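Local coordinates for protein putative thiosulfate sulfurtransferase YNJE (PDB 2WLR) that catalyses the transfer of sulfur from thiosulfate to hydrogen cyanide, yielding thiocyanate and sulfite, at residues N32-T37 with V140-A145; A80-D85 with S107-E112. All blocks are in the same frame, centred on the assembly; numbering follows the deposited sequence.

Contact 1. Residues N32-T37 with V140-A145; sequences NGWPQT and VTAKPA
The backbones of 32-37 and 140-145, both irregular here, come closest at Pro35 and Thr141, whose CA atoms lie 7.5 Å apart, and no direct hydrogen bond crosses between them. Thr141 buries more than any other residue here, and it works in two directions. Its side chain meets the proline ring with both branches: Thr141 OG1 sits 3.8 Å from Pro35 CG, and Thr141 CG2 lies 3.8 Å from Pro35 CD. This two-pronged approach follows from a chi1 of -58°, which sets the methyl anti to the backbone N and the hydroxyl anti to the carbonyl carbon. A water adds a looser polar link, hydrogen-bonded to Thr141 OG1 at 3.0 Å and donating weakly to Pro35 O. Here two rhodanese domains of one chain abut through loops: 32-37 follows helix 28-32 in the first repeat, while 140-145 precedes strand 148-154 in the second. Gly33 ends that helix in a Schellman motif, directing the chain into Trp34. The indole runs past the threonine side chain in the opposite sense, presenting its edge, with Thr141 O near the ring plane, 3.6 Å from Trp34 CZ3. That carbonyl also accepts a hydrogen bond from Trp130 NE1. Trp34 CZ3 additionally lies 4.3 Å from the methyl of Ala142, while at the other side of the indole Trp34 NE1 is hydrogen-bonded to Leu125 O.

Contact 2. Residues A80-D85 with S107-E112; sequences ALYGND and SDALSE
Tyr82 and Ala109 form the tight heart of this contact, their CB atoms only 3.3 Å apart and the Ala109 methyl 3.5 Å from Tyr82 CG. The tyrosine takes a chi1 of 68°, which puts CG between the backbone N and the carbonyl carbon and lets CB and CG both meet the Ala109 methyl. Farther out the packing is easier: Leu110 crosses the tyrosine side chain at about a right angle and brings CD2 to 3.8 Å from Tyr82 CE2. Beyond it the loop turns to solvent at Ser111 and Glu112. The loop's shape comes from a type II turn from Asp108 to Ser111, in which Asp108 O is gripped twice from the same face, by Ser111 N at 3.1 Å and by Ser111 OG at 2.6 Å. Glu45 bridges the two sides through polar groups: its N bonds Tyr82 OH, and its OE2 accepts from Leu110 N. Were Tyr82 replaced by an alanine, Glu45 N would probably lose its hydroxyl partner and a gap would be likely to open beside Ala109 and Leu110. Tyr82 closes strand 79-82, after which Gly83 and the N-cap Asn84 lead into helix 85-97; the chain then returns as the neighbouring parallel strand 103-105. The arrangement is thus a right-handed beta-alpha-beta crossover of the parallel sheet characteristic of the rhodanese fold, with the following turn packed against its first strand.

Overall arrangement
The two contacts exemplify different levels of organisation in a multidomain chain. Contact 2 packs one rhodanese repeat internally, joining the end of a strand to a turn 22 residues further on, whereas contact 1 spans 103 residues to join that repeat to the next. In sequence, both segments of contact 2 fall between those of contact 1. Their centres are about 20 Å apart, and although the nearest atoms come within about 4 Å, the contacts do not touch. The centres of contacts 1 and 2 lie about 17 Å and about 26 Å from the centre of the chain. Both are away from the catalytic Cys365, which belongs to the third repeat.

Contact 1. Residues N32-T37 with V140-A145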
loop_
_atom_site.group_PDB
_atom_site.type_symbol
_atom_site.label_atom_id
_atom_site.label_comp_id
_atom_site.label_asym_id
_atom_site.label_seq_id
_atom_site.Cartn_x
_atom_site.Cartn_y
_atom_site.Cartn_z
ATOM N N ASN A 32 -9.951 6.699 2.499
ATOM C CA ASN A 32 -9.991 5.290 2.116
ATOM C C ASN A 32 -11.231 4.553 2.618
ATOM O O ASN A 32 -11.605 3.511 2.077
ATOM C CB ASN A 32 -8.750 4.543 2.600
ATOM C CG ASN A 32 -7.471 4.972 1.913
ATOM O OD1 ASN A 32 -7.490 5.547 0.815
ATOM N ND2 ASN A 32 -6.350 4.579 2.499
ATOM N N GLY A 33 -11.818 5.041 3.705
ATOM C CA GLY A 33 -12.997 4.383 4.269
ATOM C C GLY A 33 -13.065 4.289 5.773
ATOM O O GLY A 33 -14.138 4.009 6.294
ATOM N N TRP A 34 -11.993 4.520 6.502
ATOM C CA TRP A 34 -12.079 4.474 7.961
ATOM C C TRP A 34 -13.038 5.566 8.420
ATOM O O TRP A 34 -12.898 6.721 8.080
ATOM C CB TRP A 34 -10.742 4.686 8.612
ATOM C CG TRP A 34 -9.850 3.517 8.452
ATOM C CD1 TRP A 34 -8.810 3.390 7.567
ATOM C CD2 TRP A 34 -9.909 2.277 9.170
ATOM N NE1 TRP A 34 -8.259 2.174 7.679
ATOM C CE2 TRP A 34 -8.863 1.476 8.690
ATOM C CE3 TRP A 34 -10.714 1.782 10.200
ATOM C CZ2 TRP A 34 -8.617 0.190 9.167
ATOM C CZ3 TRP A 34 -10.484 0.521 10.661
ATOM C CH2 TRP A 34 -9.416 -0.257 10.187
ATOM N N PRO A 35 -14.046 5.190 9.230
ATOM C CA PRO A 35 -14.898 6.254 9.764
ATOM C C PRO A 35 -14.174 7.115 10.812
ATOM O O PRO A 35 -13.307 6.631 11.535
ATOM C CB PRO A 35 -16.071 5.480 10.376
ATOM C CG PRO A 35 -15.952 4.081 9.924
ATOM C CD PRO A 35 -14.530 3.845 9.550
ATOM N N GLN A 36 -14.577 8.365 10.936
ATOM C CA GLN A 36 -13.987 9.260 11.919
ATOM C C GLN A 36 -14.507 8.972 13.332
ATOM O O GLN A 36 -13.889 9.396 14.296
ATOM C CB GLN A 36 -14.219 10.715 11.521
ATOM C CG GLN A 36 -13.535 11.065 10.170
ATOM C CD GLN A 36 -13.653 12.510 9.799
ATOM O OE1 GLN A 36 -14.436 12.878 8.920
ATOM N NE2 GLN A 36 -12.828 13.347 10.434
ATOM N N THR A 37 -15.661 8.313 13.418
ATOM C CA THR A 37 -16.263 7.879 14.701
ATOM C C THR A 37 -16.916 6.533 14.417
ATOM O O THR A 37 -17.204 6.195 13.273
ATOM C CB THR A 37 -17.382 8.824 15.158
ATOM O OG1 THR A 37 -18.364 8.932 14.123
ATOM C CG2 THR A 37 -16.824 10.208 15.484
ATOM N N VAL A 140 -13.230 -0.431 18.272
ATOM C CA VAL A 140 -12.801 0.160 17.003
ATOM C C VAL A 140 -13.538 -0.469 15.862
ATOM O O VAL A 140 -14.035 -1.597 15.952
ATOM C CB VAL A 140 -11.268 -0.031 16.792
ATOM C CG1 VAL A 140 -10.453 0.597 17.929
ATOM C CG2 VAL A 140 -10.932 -1.516 16.628
ATOM N N THR A 141 -13.591 0.257 14.749
ATOM C CA THR A 141 -14.121 -0.245 13.504
ATOM C C THR A 141 -13.308 -1.449 13.039
ATOM O O THR A 141 -12.074 -1.439 13.174
ATOM C CB THR A 141 -14.055 0.839 12.414
ATOM O OG1 THR A 141 -14.792 1.990 12.835
ATOM C CG2 THR A 141 -14.581 0.380 11.077
ATOM N N ALA A 142 -13.978 -2.447 12.487
ATOM C CA ALA A 142 -13.304 -3.613 11.888
ATOM C C ALA A 142 -12.310 -4.222 12.863
ATOM O O ALA A 142 -11.163 -4.524 12.542
ATOM C CB ALA A 142 -12.632 -3.205 10.583
ATOM N N LYS A 143 -12.770 -4.439 14.086
ATOM C CA LYS A 143 -11.972 -5.055 15.137
ATOM C C LYS A 143 -11.593 -6.491 14.753
ATOM O O LYS A 143 -12.385 -7.202 14.127
ATOM C CB LYS A 143 -12.774 -5.063 16.453
ATOM C CG LYS A 143 -11.988 -5.501 17.667
ATOM C CD LYS A 143 -12.869 -5.812 18.858
ATOM C CE LYS A 143 -11.997 -6.054 20.103
ATOM N NZ LYS A 143 -12.778 -6.176 21.365
ATOM N N PRO A 144 -10.373 -6.917 15.110
ATOM C CA PRO A 144 -10.084 -8.337 14.942
ATOM C C PRO A 144 -11.156 -9.251 15.565
ATOM O O PRO A 144 -11.643 -8.939 16.643
ATOM C CB PRO A 144 -8.757 -8.511 15.678
ATOM C CG PRO A 144 -8.115 -7.206 15.670
ATOM C CD PRO A 144 -9.249 -6.191 15.718
ATOM N N ALA A 145 -11.492 -10.329 14.870
ATOM C CA ALA A 145 -12.504 -11.300 15.311
ATOM C C ALA A 145 -12.137 -11.903 16.657
ATOM O O ALA A 145 -13.026 -12.172 17.480
ATOM C CB ALA A 145 -12.662 -12.407 14.293
HETATM O O HOH W 1 -14.222 4.654 14.144
#

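Contact 2. Residues A80-D85 with S107-E112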
loop_
_atom_site.group_PDB
_atom_site.type_symbol
_atom_site.label_atom_id
_atom_site.label_comp_id
_atom_site.label_asym_id
_atom_site.label_seq_id
_atom_site.Cartn_x
_atom_site.Cartn_y
_atom_site.Cartn_z
ATOM N N ALA A 80 -14.708 21.687 -5.208
ATOM C CA ALA A 80 -15.444 21.821 -3.953
ATOM C C ALA A 80 -14.728 21.012 -2.887
ATOM O O ALA A 80 -14.561 19.794 -3.033
ATOM C CB ALA A 80 -16.850 21.335 -4.102
ATOM N N LEU A 81 -14.291 21.690 -1.838
ATOM C CA LEU A 81 -13.516 21.094 -0.755
ATOM C C LEU A 81 -14.402 20.634 0.370
ATOM O O LEU A 81 -15.471 21.203 0.632
ATOM C CB LEU A 81 -12.531 22.104 -0.181
ATOM C CG LEU A 81 -11.644 22.872 -1.155
ATOM C CD1 LEU A 81 -10.622 23.702 -0.422
ATOM C CD2 LEU A 81 -10.978 21.986 -2.142
ATOM N N TYR A 82 -13.969 19.578 1.049
ATOM C CA TYR A 82 -14.592 19.204 2.301
ATOM C C TYR A 82 -13.630 18.630 3.302
ATOM O O TYR A 82 -12.466 18.319 2.992
ATOM C CB TYR A 82 -15.805 18.300 2.067
ATOM C CG TYR A 82 -15.460 16.924 1.525
ATOM C CD1 TYR A 82 -15.393 16.687 0.164
ATOM C CD2 TYR A 82 -15.299 15.854 2.372
ATOM C CE1 TYR A 82 -15.097 15.417 -0.343
ATOM C CE2 TYR A 82 -14.995 14.595 1.886
ATOM C CZ TYR A 82 -14.920 14.362 0.528
ATOM O OH TYR A 82 -14.622 13.085 0.108
ATOM N N GLY A 83 -14.100 18.545 4.528
ATOM C CA GLY A 83 -13.303 18.158 5.659
ATOM C C GLY A 83 -13.452 19.132 6.796
ATOM O O GLY A 83 -14.420 19.890 6.836
ATOM N N ASN A 84 -12.511 19.108 7.729
ATOM C CA ASN A 84 -12.591 20.099 8.802
ATOM C C ASN A 84 -12.248 21.499 8.324
ATOM O O ASN A 84 -11.557 21.672 7.318
ATOM C CB ASN A 84 -11.839 19.696 10.041
ATOM C CG ASN A 84 -10.372 19.714 9.866
ATOM O OD1 ASN A 84 -9.758 20.792 9.740
ATOM N ND2 ASN A 84 -9.765 18.544 9.907
ATOM N N ASP A 85 -12.803 22.496 9.011
ATOM C CA ASP A 85 -12.707 23.864 8.542
ATOM C C ASP A 85 -11.272 24.338 8.381
ATOM O O ASP A 85 -10.940 25.032 7.439
ATOM C CB ASP A 85 -13.437 24.834 9.484
ATOM C CG ASP A 85 -14.916 24.717 9.424
ATOM O OD1 ASP A 85 -15.445 23.932 8.608
ATOM O OD2 ASP A 85 -15.561 25.472 10.207
ATOM N N SER A 107 -21.122 21.657 0.050
ATOM C CA SER A 107 -22.002 22.002 1.168
ATOM C C SER A 107 -22.617 20.801 1.848
ATOM O O SER A 107 -22.750 20.803 3.069
ATOM C CB SER A 107 -23.120 22.968 0.753
ATOM O OG SER A 107 -23.839 22.482 -0.343
ATOM N N ASP A 108 -22.919 19.766 1.072
ATOM C CA ASP A 108 -23.569 18.564 1.601
ATOM C C ASP A 108 -22.594 17.395 1.800
ATOM O O ASP A 108 -23.018 16.262 1.954
ATOM C CB ASP A 108 -24.809 18.148 0.758
ATOM C CG ASP A 108 -24.470 17.684 -0.657
ATOM O OD1 ASP A 108 -23.348 17.974 -1.147
ATOM O OD2 ASP A 108 -25.320 16.994 -1.274
ATOM N N ALA A 109 -21.291 17.680 1.819
ATOM C CA ALA A 109 -20.282 16.639 1.967
ATOM C C ALA A 109 -20.485 15.776 3.193
ATOM O O ALA A 109 -20.655 16.300 4.280
ATOM C CB ALA A 109 -18.896 17.248 2.031
ATOM N N LEU A 110 -20.429 14.456 2.997
ATOM C CA LEU A 110 -20.549 13.448 4.055
ATOM C C LEU A 110 -21.933 13.381 4.713
ATOM O O LEU A 110 -22.104 12.632 5.673
ATOM C CB LEU A 110 -19.451 13.604 5.104
ATOM C CG LEU A 110 -18.026 13.766 4.546
ATOM C CD1 LEU A 110 -17.040 14.058 5.681
ATOM C CD2 LEU A 110 -17.592 12.534 3.814
ATOM N N SER A 111 -22.914 14.109 4.204
ATOM C CA SER A 111 -24.262 14.089 4.801
ATOM C C SER A 111 -25.135 12.916 4.370
ATOM O O SER A 111 -26.206 12.713 4.936
ATOM C CB SER A 111 -24.991 15.372 4.486
ATOM O OG SER A 111 -25.259 15.472 3.099
ATOM N N GLU A 112 -24.716 12.196 3.332
ATOM C CA GLU A 112 -25.396 11.002 2.859
ATOM C C GLU A 112 -24.402 9.828 2.874
ATOM O O GLU A 112 -23.758 9.527 1.879
ATOM C CB GLU A 112 -25.921 11.263 1.457
ATOM C CG GLU A 112 -26.953 12.366 1.380
ATOM C CD GLU A 112 -28.300 12.053 2.034
ATOM O OE1 GLU A 112 -28.544 10.896 2.460
ATOM O OE2 GLU A 112 -29.113 13.012 2.103
#